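PppA (PDB 6JKV) regulates the type VI secretion system of Pseudomonas aeruginosa and, as a manganese-binding member of the PP2C family, probably removes phosphate from protein serine and threonine residues. Local coordinates at residues R239-L244 and A256-A261; R142-R147 and S223-V228; L56-D61 and D78-I83. All coordinates share one frame; numbering follows the deposited sequence.

Interaction 1: R239-L244 and A256-A261; sequences RSLVHL and ALVVRA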
loop_
_atom_site.group_PDB
_atom_site.type_symbol
_atom_site.label_atom_id
_atom_site.label_comp_id
_atom_site.label_asym_id
_atom_site.label_seq_id
_atom_site.Cartn_x
_atom_site.Cartn_y
_atom_site.Cartn_z
ATOM N N ARG A 239 2.430 -10.645 -10.919
ATOM C CA ARG A 239 2.150 -10.545 -12.376
ATOM C C ARG A 239 0.806 -11.202 -12.695
ATOM O O ARG A 239 0.101 -10.703 -13.592
ATOM C CB ARG A 239 3.278 -11.160 -13.208
ATOM C CG ARG A 239 4.175 -10.111 -13.843
ATOM C CD ARG A 239 5.626 -10.478 -13.727
ATOM N NE ARG A 239 6.487 -9.331 -13.976
ATOM C CZ ARG A 239 7.157 -8.656 -13.046
ATOM N NH1 ARG A 239 7.067 -8.977 -11.766
ATOM N NH2 ARG A 239 7.911 -7.631 -13.397
ATOM N N SER A 240 0.450 -12.291 -12.006
ATOM C CA SER A 240 -0.846 -12.988 -12.216
ATOM C C SER A 240 -1.985 -12.125 -11.663
ATOM O O SER A 240 -3.065 -12.077 -12.290
ATOM C CB SER A 240 -0.841 -14.350 -11.610
ATOM O OG SER A 240 0.256 -15.105 -12.097
ATOM N N LEU A 241 -1.761 -11.448 -10.537
ATOM C CA LEU A 241 -2.785 -10.542 -9.959
ATOM C C LEU A 241 -3.085 -9.416 -10.946
ATOM O O LEU A 241 -4.276 -9.185 -11.246
ATOM C CB LEU A 241 -2.288 -9.978 -8.629
ATOM C CG LEU A 241 -2.317 -10.942 -7.448
ATOM C CD1 LEU A 241 -1.509 -10.369 -6.292
ATOM C CD2 LEU A 241 -3.750 -11.223 -7.024
ATOM N N VAL A 242 -2.038 -8.752 -11.439
ATOM C CA VAL A 242 -2.182 -7.610 -12.380
ATOM C C VAL A 242 -2.847 -8.129 -13.663
ATOM O O VAL A 242 -3.772 -7.451 -14.156
ATOM C CB VAL A 242 -0.828 -6.921 -12.635
ATOM C CG1 VAL A 242 -0.893 -5.932 -13.788
ATOM C CG2 VAL A 242 -0.323 -6.242 -11.368
ATOM N N HIS A 243 -2.436 -9.304 -14.153
ATOM C CA HIS A 243 -2.998 -9.910 -15.389
ATOM C C HIS A 243 -4.507 -10.124 -15.214
ATOM O O HIS A 243 -5.257 -9.780 -16.143
ATOM C CB HIS A 243 -2.280 -11.213 -15.766
ATOM C CG HIS A 243 -3.007 -12.008 -16.800
ATOM N ND1 HIS A 243 -3.381 -13.332 -16.601
ATOM C CD2 HIS A 243 -3.461 -11.663 -18.023
ATOM C CE1 HIS A 243 -4.010 -13.774 -17.671
ATOM N NE2 HIS A 243 -4.075 -12.766 -18.558
ATOM N N LEU A 244 -4.931 -10.691 -14.081
ATOM C CA LEU A 244 -6.371 -10.922 -13.801
ATOM C C LEU A 244 -7.108 -9.575 -13.817
ATOM O O LEU A 244 -8.175 -9.487 -14.464
ATOM C CB LEU A 244 -6.533 -11.631 -12.455
ATOM C CG LEU A 244 -7.969 -11.779 -11.952
ATOM C CD1 LEU A 244 -8.823 -12.597 -12.913
ATOM C CD2 LEU A 244 -7.987 -12.407 -10.572
ATOM N N ALA A 256 0.430 -4.361 -7.343
ATOM C CA ALA A 256 0.481 -5.494 -6.402
ATOM C C ALA A 256 1.927 -5.676 -5.951
ATOM O O ALA A 256 2.846 -5.593 -6.790
ATOM C CB ALA A 256 -0.073 -6.744 -7.042
ATOM N N LEU A 257 2.100 -5.868 -4.650
ATOM C CA LEU A 257 3.412 -6.155 -4.030
ATOM C C LEU A 257 3.213 -7.315 -3.060
ATOM O O LEU A 257 2.371 -7.189 -2.141
ATOM C CB LEU A 257 3.918 -4.897 -3.324
ATOM C CG LEU A 257 5.422 -4.832 -3.085
ATOM C CD1 LEU A 257 5.911 -3.384 -3.066
ATOM C CD2 LEU A 257 5.760 -5.538 -1.784
ATOM N N VAL A 258 3.932 -8.413 -3.289
ATOM C CA VAL A 258 3.794 -9.652 -2.480
ATOM C C VAL A 258 5.090 -9.870 -1.706
ATOM O O VAL A 258 6.176 -9.719 -2.291
ATOM C CB VAL A 258 3.400 -10.869 -3.336
ATOM C CG1 VAL A 258 3.599 -12.181 -2.581
ATOM C CG2 VAL A 258 1.962 -10.735 -3.800
ATOM N N VAL A 259 4.946 -10.180 -0.424
ATOM C CA VAL A 259 6.069 -10.508 0.485
ATOM C C VAL A 259 5.804 -11.903 1.048
ATOM O O VAL A 259 4.662 -12.180 1.476
ATOM C CB VAL A 259 6.208 -9.461 1.602
ATOM C CG1 VAL A 259 7.396 -9.750 2.505
ATOM C CG2 VAL A 259 6.313 -8.054 1.035
ATOM N N ARG A 260 6.835 -12.740 1.062
ATOM C CA ARG A 260 6.753 -14.103 1.628
ATOM C C ARG A 260 7.845 -14.280 2.681
ATOM O O ARG A 260 9.003 -13.964 2.388
ATOM C CB ARG A 260 6.890 -15.158 0.531
ATOM C CG ARG A 260 6.792 -16.581 1.064
ATOM C CD ARG A 260 6.795 -17.594 -0.051
ATOM N NE ARG A 260 5.482 -17.749 -0.659
ATOM C CZ ARG A 260 4.496 -18.466 -0.148
ATOM N NH1 ARG A 260 4.648 -19.073 1.021
ATOM N NH2 ARG A 260 3.355 -18.573 -0.813
ATOM N N ALA A 261 7.468 -14.798 3.853
ATOM C CA ALA A 261 8.381 -15.068 4.981
ATOM C C ALA A 261 8.820 -16.533 4.955
ATOM O O ALA A 261 7.976 -17.398 4.643
ATOM C CB ALA A 261 7.697 -14.727 6.277
#

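Interaction 2: R142-R147 and S223-V228; sequences RLYRLR and SELRDV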
loop_
_atom_site.group_PDB
_atom_site.type_symbol
_atom_site.label_atom_id
_atom_site.label_comp_id
_atom_site.label_asym_id
_atom_site.label_seq_id
_atom_site.Cartn_x
_atom_site.Cartn_y
_atom_site.Cartn_z
ATOM N N ARG A 142 -4.513 -1.492 0.522
ATOM C CA ARG A 142 -4.746 -2.568 1.505
ATOM C C ARG A 142 -3.471 -3.380 1.727
ATOM O O ARG A 142 -2.603 -3.469 0.814
ATOM C CB ARG A 142 -5.901 -3.460 1.052
ATOM C CG ARG A 142 -7.252 -2.770 1.117
ATOM C CD ARG A 142 -8.320 -3.571 0.415
ATOM N NE ARG A 142 -9.618 -2.915 0.476
ATOM C CZ ARG A 142 -10.783 -3.539 0.367
ATOM N NH1 ARG A 142 -10.827 -4.851 0.205
ATOM N NH2 ARG A 142 -11.905 -2.847 0.429
ATOM N N LEU A 143 -3.367 -3.926 2.935
ATOM C CA LEU A 143 -2.480 -5.060 3.259
ATOM C C LEU A 143 -3.342 -6.255 3.662
ATOM O O LEU A 143 -4.217 -6.101 4.549
ATOM C CB LEU A 143 -1.532 -4.683 4.390
ATOM C CG LEU A 143 -0.785 -5.874 4.975
ATOM C CD1 LEU A 143 0.352 -6.289 4.052
ATOM C CD2 LEU A 143 -0.286 -5.562 6.369
ATOM N N TYR A 144 -3.084 -7.394 3.024
ATOM C CA TYR A 144 -3.660 -8.707 3.378
ATOM C C TYR A 144 -2.552 -9.639 3.863
ATOM O O TYR A 144 -1.397 -9.495 3.438
ATOM C CB TYR A 144 -4.334 -9.360 2.174
ATOM C CG TYR A 144 -5.556 -8.668 1.633
ATOM C CD1 TYR A 144 -5.439 -7.633 0.717
ATOM C CD2 TYR A 144 -6.826 -9.088 1.983
ATOM C CE1 TYR A 144 -6.562 -7.019 0.187
ATOM C CE2 TYR A 144 -7.954 -8.488 1.460
ATOM C CZ TYR A 144 -7.822 -7.452 0.556
ATOM O OH TYR A 144 -8.929 -6.860 0.014
ATOM N N ARG A 145 -2.916 -10.588 4.716
ATOM C CA ARG A 145 -2.012 -11.694 5.101
ATOM C C ARG A 145 -2.631 -13.017 4.659
ATOM O O ARG A 145 -3.803 -13.249 4.959
ATOM C CB ARG A 145 -1.749 -11.690 6.604
ATOM C CG ARG A 145 -1.078 -12.968 7.092
ATOM C CD ARG A 145 -0.692 -12.927 8.546
ATOM N NE ARG A 145 -1.863 -12.825 9.395
ATOM C CZ ARG A 145 -1.827 -12.624 10.704
ATOM N NH1 ARG A 145 -0.665 -12.497 11.324
ATOM N NH2 ARG A 145 -2.957 -12.513 11.377
ATOM N N LEU A 146 -1.854 -13.837 3.957
ATOM C CA LEU A 146 -2.209 -15.241 3.669
ATOM C C LEU A 146 -1.447 -16.135 4.643
ATOM O O LEU A 146 -0.200 -16.117 4.632
ATOM C CB LEU A 146 -1.857 -15.584 2.222
ATOM C CG LEU A 146 -2.282 -16.977 1.770
ATOM C CD1 LEU A 146 -3.774 -17.003 1.493
ATOM C CD2 LEU A 146 -1.507 -17.408 0.541
ATOM N N ARG A 147 -2.181 -16.884 5.457
ATOM C CA ARG A 147 -1.614 -17.850 6.417
ATOM C C ARG A 147 -2.443 -19.134 6.367
ATOM O O ARG A 147 -3.672 -19.053 6.474
ATOM C CB ARG A 147 -1.606 -17.247 7.821
ATOM C CG ARG A 147 -1.172 -18.216 8.909
ATOM C CD ARG A 147 -1.162 -17.515 10.254
ATOM N NE ARG A 147 0.010 -16.673 10.438
ATOM C CZ ARG A 147 0.248 -15.920 11.513
ATOM N NH1 ARG A 147 -0.619 -15.884 12.507
ATOM N NH2 ARG A 147 1.354 -15.205 11.593
ATOM N N SER A 223 -11.611 -13.857 -2.412
ATOM C CA SER A 223 -11.452 -15.317 -2.630
ATOM C C SER A 223 -10.521 -15.558 -3.821
ATOM O O SER A 223 -9.708 -16.505 -3.768
ATOM C CB SER A 223 -12.778 -16.020 -2.789
ATOM O OG SER A 223 -13.489 -15.538 -3.915
ATOM N N GLU A 224 -10.619 -14.724 -4.854
ATOM C CA GLU A 224 -9.713 -14.811 -6.027
ATOM C C GLU A 224 -8.318 -14.338 -5.623
ATOM O O GLU A 224 -7.347 -14.947 -6.070
ATOM C CB GLU A 224 -10.279 -14.016 -7.200
ATOM C CG GLU A 224 -11.575 -14.604 -7.731
ATOM C CD GLU A 224 -12.355 -13.669 -8.626
ATOM O OE1 GLU A 224 -12.231 -12.452 -8.445
ATOM O OE2 GLU A 224 -13.064 -14.163 -9.525
ATOM N N LEU A 225 -8.210 -13.307 -4.782
ATOM C CA LEU A 225 -6.890 -12.870 -4.263
ATOM C C LEU A 225 -6.244 -14.039 -3.514
ATOM O O LEU A 225 -5.056 -14.312 -3.754
ATOM C CB LEU A 225 -7.044 -11.649 -3.352
ATOM C CG LEU A 225 -7.556 -10.364 -4.006
ATOM C CD1 LEU A 225 -7.604 -9.249 -2.974
ATOM C CD2 LEU A 225 -6.709 -9.950 -5.198
ATOM N N ARG A 226 -7.003 -14.720 -2.656
ATOM C CA ARG A 226 -6.511 -15.895 -1.899
ATOM C C ARG A 226 -6.028 -16.980 -2.874
ATOM O O ARG A 226 -4.970 -17.590 -2.612
ATOM C CB ARG A 226 -7.620 -16.439 -0.996
ATOM C CG ARG A 226 -7.179 -17.583 -0.094
ATOM C CD ARG A 226 -8.116 -18.767 -0.213
ATOM N NE ARG A 226 -7.848 -19.534 -1.422
ATOM C CZ ARG A 226 -7.002 -20.555 -1.503
ATOM N NH1 ARG A 226 -6.342 -20.957 -0.427
ATOM N NH2 ARG A 226 -6.821 -21.185 -2.653
ATOM N N ASP A 227 -6.768 -17.225 -3.957
ATOM C CA ASP A 227 -6.401 -18.248 -4.965
ATOM C C ASP A 227 -5.055 -17.908 -5.603
ATOM O O ASP A 227 -4.176 -18.796 -5.669
ATOM C CB ASP A 227 -7.479 -18.387 -6.037
ATOM C CG ASP A 227 -8.718 -19.075 -5.514
ATOM O OD1 ASP A 227 -8.625 -19.707 -4.449
ATOM O OD2 ASP A 227 -9.761 -18.954 -6.168
ATOM N N VAL A 228 -4.900 -16.673 -6.064
ATOM C CA VAL A 228 -3.681 -16.245 -6.802
ATOM C C VAL A 228 -2.492 -16.210 -5.833
ATOM O O VAL A 228 -1.392 -16.623 -6.239
ATOM C CB VAL A 228 -3.881 -14.891 -7.505
ATOM C CG1 VAL A 228 -2.629 -14.483 -8.258
ATOM C CG2 VAL A 228 -5.075 -14.914 -8.446
#

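Interaction 3: L56-D61 and D78-I83; sequences LWVVAD and DTLRRI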
loop_
_atom_site.group_PDB
_atom_site.type_symbol
_atom_site.label_atom_id
_atom_site.label_comp_id
_atom_site.label_asym_id
_atom_site.label_seq_id
_atom_site.Cartn_x
_atom_site.Cartn_y
_atom_site.Cartn_z
ATOM N N LEU A 56 11.321 -3.229 4.269
ATOM C CA LEU A 56 10.303 -2.188 3.992
ATOM C C LEU A 56 9.624 -2.468 2.659
ATOM O O LEU A 56 10.331 -2.718 1.662
ATOM C CB LEU A 56 10.949 -0.803 3.954
ATOM C CG LEU A 56 9.956 0.357 3.884
ATOM C CD1 LEU A 56 9.013 0.337 5.074
ATOM C CD2 LEU A 56 10.697 1.684 3.827
ATOM N N TRP A 57 8.297 -2.414 2.657
ATOM C CA TRP A 57 7.469 -2.581 1.439
ATOM C C TRP A 57 6.343 -1.560 1.480
ATOM O O TRP A 57 5.665 -1.470 2.508
ATOM C CB TRP A 57 6.954 -4.014 1.335
ATOM C CG TRP A 57 8.072 -5.002 1.399
ATOM C CD1 TRP A 57 8.840 -5.437 0.362
ATOM C CD2 TRP A 57 8.574 -5.656 2.574
ATOM N NE1 TRP A 57 9.780 -6.326 0.809
ATOM C CE2 TRP A 57 9.631 -6.488 2.162
ATOM C CE3 TRP A 57 8.223 -5.629 3.925
ATOM C CZ2 TRP A 57 10.338 -7.291 3.057
ATOM C CZ3 TRP A 57 8.923 -6.422 4.809
ATOM C CH2 TRP A 57 9.968 -7.234 4.380
ATOM N N VAL A 58 6.181 -0.812 0.398
ATOM C CA VAL A 58 5.267 0.354 0.358
ATOM C C VAL A 58 4.477 0.286 -0.943
ATOM O O VAL A 58 5.072 -0.026 -1.986
ATOM C CB VAL A 58 6.041 1.679 0.487
ATOM C CG1 VAL A 58 5.113 2.875 0.349
ATOM C CG2 VAL A 58 6.823 1.753 1.794
ATOM N N VAL A 59 3.182 0.569 -0.860
ATOM C CA VAL A 59 2.335 0.921 -2.027
ATOM C C VAL A 59 1.622 2.240 -1.716
ATOM O O VAL A 59 1.082 2.375 -0.612
ATOM C CB VAL A 59 1.348 -0.204 -2.358
ATOM C CG1 VAL A 59 0.351 0.233 -3.423
ATOM C CG2 VAL A 59 2.074 -1.474 -2.779
ATOM N N ALA A 60 1.635 3.176 -2.666
ATOM C CA ALA A 60 1.007 4.507 -2.527
ATOM C C ALA A 60 0.151 4.806 -3.758
ATOM O O ALA A 60 0.685 4.776 -4.873
ATOM C CB ALA A 60 2.073 5.557 -2.320
ATOM N N ASP A 61 -1.134 5.078 -3.548
ATOM C CA ASP A 61 -2.089 5.414 -4.629
ATOM C C ASP A 61 -2.224 6.938 -4.698
ATOM O O ASP A 61 -2.910 7.517 -3.840
ATOM C CB ASP A 61 -3.442 4.737 -4.411
ATOM C CG ASP A 61 -4.415 4.981 -5.552
ATOM O OD1 ASP A 61 -4.144 5.884 -6.371
ATOM O OD2 ASP A 61 -5.445 4.282 -5.606
ATOM N N ASP A 78 10.301 7.772 -2.172
ATOM C CA ASP A 78 11.695 8.280 -2.086
ATOM C C ASP A 78 12.047 8.685 -0.653
ATOM O O ASP A 78 13.193 8.418 -0.241
ATOM C CB ASP A 78 11.935 9.471 -3.012
ATOM C CG ASP A 78 11.819 9.136 -4.488
ATOM O OD1 ASP A 78 11.843 7.927 -4.829
ATOM O OD2 ASP A 78 11.681 10.086 -5.290
ATOM N N THR A 79 11.136 9.357 0.054
ATOM C CA THR A 79 11.364 9.778 1.460
ATOM C C THR A 79 11.506 8.533 2.344
ATOM O O THR A 79 12.403 8.507 3.214
ATOM C CB THR A 79 10.250 10.707 1.966
ATOM O OG1 THR A 79 10.169 11.852 1.110
ATOM C CG2 THR A 79 10.486 11.143 3.399
ATOM N N LEU A 80 10.662 7.522 2.125
ATOM C CA LEU A 80 10.683 6.304 2.971
ATOM C C LEU A 80 11.931 5.483 2.642
ATOM O O LEU A 80 12.528 4.916 3.574
ATOM C CB LEU A 80 9.393 5.508 2.772
ATOM C CG LEU A 80 8.141 6.169 3.351
ATOM C CD1 LEU A 80 6.992 5.176 3.380
ATOM C CD2 LEU A 80 8.392 6.745 4.745
ATOM N N ARG A 81 12.352 5.471 1.377
ATOM C CA ARG A 81 13.540 4.694 0.960
ATOM C C ARG A 81 14.782 5.236 1.676
ATOM O O ARG A 81 15.631 4.424 2.089
ATOM C CB ARG A 81 13.714 4.725 -0.563
ATOM C CG ARG A 81 14.737 3.720 -1.076
ATOM C CD ARG A 81 15.245 4.051 -2.466
ATOM N NE ARG A 81 14.311 3.667 -3.519
ATOM C CZ ARG A 81 13.496 4.507 -4.167
ATOM N NH1 ARG A 81 13.486 5.807 -3.888
ATOM N NH2 ARG A 81 12.703 4.044 -5.119
ATOM N N ARG A 82 14.883 6.555 1.852
ATOM C CA ARG A 82 16.129 7.175 2.361
ATOM C C ARG A 82 16.246 6.976 3.876
ATOM O O ARG A 82 17.342 7.211 4.415
ATOM C CB ARG A 82 16.212 8.650 1.963
ATOM C CG ARG A 82 15.752 9.646 3.016
ATOM C CD ARG A 82 16.315 11.022 2.691
ATOM N NE ARG A 82 16.332 11.240 1.249
ATOM C CZ ARG A 82 15.267 11.567 0.516
ATOM N NH1 ARG A 82 14.088 11.753 1.090
ATOM N NH2 ARG A 82 15.383 11.724 -0.792
ATOM N N ILE A 83 15.176 6.579 4.559
ATOM C CA ILE A 83 15.214 6.403 6.038
ATOM C C ILE A 83 16.150 5.247 6.383
ATOM O O ILE A 83 15.999 4.147 5.863
ATOM C CB ILE A 83 13.809 6.188 6.611
ATOM C CG1 ILE A 83 12.984 7.472 6.499
ATOM C CG2 ILE A 83 13.892 5.669 8.044
ATOM C CD1 ILE A 83 11.542 7.295 6.878
#

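Interaction 1: R239-L244 and A256-A261
Ala-256 and Leu-241 bury more surface than any other residues in this contact, and they meet methyl to methyl. CD1 of Leu-241 lies 4.0 Å from CB of Ala-256. Both CB atoms project toward the opposite segment. The leucine methyl comes down over the alanine methyl. Leu-241 has chi1 at -75°, which places CG beside its own backbone N and anti to the carbonyl carbon. From there CD1 reaches the strand between two of its residues. Its second neighbour is CG2 of Val-258, at 4.3 Å. Val-258 is two residues along from Ala-256, so both project from the same face of the strand. Leu-257 points to the other face.

This alternation fits the PP2C fold, a sandwich of two antiparallel sheets with helices on the outside. Helix 234-247 lies on the outer face of one sheet. The chain then turns back into strand 254-261. The two segments run nearly antiparallel, at 152°, with axes 8.6 Å apart at the closest point. The connection between them holds Asp-252, a manganese ligand. Ala-256 is itself about 13 Å from a bound manganese, measured from its side chain, and takes no part in the site.

Val-242 adds a smaller contact. Its CG2 is 4.4 Å from CB of Ala-256, so two helix residues converge on one strand methyl. The same valine also packs on Tyr-34 and His-36 of the edge strand 29-36. No hydrogen bond joins the segments, and all four touching residues are buried. Leu-210 of strand 208-212 touches both Leu-241 and Val-258.

Interaction 2: R142-R147 and S223-V228
Leu-225 is the first residue of the helical segment to reach the strand, and it lays a methyl group over one face of the Tyr-144 ring. Its CD1 is 4.0 Å from CZ of Tyr-144, and CE1 and OH of the ring are equally near. The methyl sits over the hydroxyl end, on the CE1 side. The two side chains cross at about a right angle. The phenol is also fixed from its own strand. NH1 of Arg-142 donates to OH of Tyr-144 at 2.8 Å, with the oxygen in the guanidinium plane. Arg-142 also forms a salt bridge with Asp-157.

Helix 222-229 lies against the outer face of the sheet that holds strands 142-147 and 150-153, part of the two-sheet PP2C sandwich. Leu-151 of the edge strand touches Leu-225, Arg-226 and Tyr-144.

Arg-226 comes next and uses only the aliphatic part of its chain on strand 142-147. CG of Arg-226 is 3.8 Å from CD1 of Leu-146. Beyond CG the chain bends at chi2 and chi3 (78°), which sets the guanidinium beside Asp-227. NH1 donates a hydrogen bond to O of Gly-149, in the turn after the strand.

Asp-227 points away from the strand. Its OD1 receives NE (3.1 Å) and NH2 (2.9 Å) of Arg-226 in a side-on salt bridge. The NH2 bond uses the anti lone pair; the NE bond comes 29° out of the carboxylate plane.

Interaction 3: L56-D61 and D78-I83
Leu-80 has chi1 at -70°, with CG beside its backbone N, and an extended chi2 then carries CD1 from the helix down to Val-58. In Val-58, chi1 of 176° turns CG2 anti to the carbonyl carbon, and this is the branch that meets the leucine. CG2 of Val-58 and CD1 of Leu-80 are 3.8 Å apart, and the side chains cross at about a right angle.

The contact seats helix 69-82 on strand 56-63, within the helix-flanked beta sandwich of the PP2C fold. Leu-80 buries the most surface here.

Leu-56 packs against the base of the same leucine. Its CD2 lies 3.7 Å from the backbone O of Leu-80 and 4.2 Å from its CB. Around this pair, Leu-123 of strand 120-129 touches Leu-80, and Tyr-92 and Leu-96 of helix 89-114 touch Leu-56. The side chains that meet are all apolar and buried.

Arg-81 leads away from the strand. Its NH1 makes a salt bridge of 2.8 Å to OD1 of Asp-78, one turn back. OD1 is met on the anti side, 30° out of the carboxylate plane, and lies close to the guanidinium plane.

The same strand runs on to the metal site. The Asp-61 carboxylate bridges two manganese ions: OD1 shares one with the carbonyl oxygen of Gly-62, and OD2 shares the other with Asp-214 and Asp-252.

Along the chain, interaction 3 closes first, then interaction 2, then interaction 1. Interactions 1 and 2 have centres about 10 Å apart and lie on the same sheet, where strand 208-212 separates their strands. Their helices, 222-229 and 234-247, are consecutive and touch: CG of Leu-241 is 3.6 Å from CG1 of Val-228. Interaction 3 belongs to the other sheet. Its centre is about 18 Å from that of interaction 1 and about 22 Å from that of interaction 2. Strand 254-261 faces strand 56-63 across the sandwich, with CG2 of Val-259 3.5 Å from CG of Trp-57. Strand 56-63 carries Asp-61, and Asp-252 precedes strand 254-261, so both layers bring in manganese ligands.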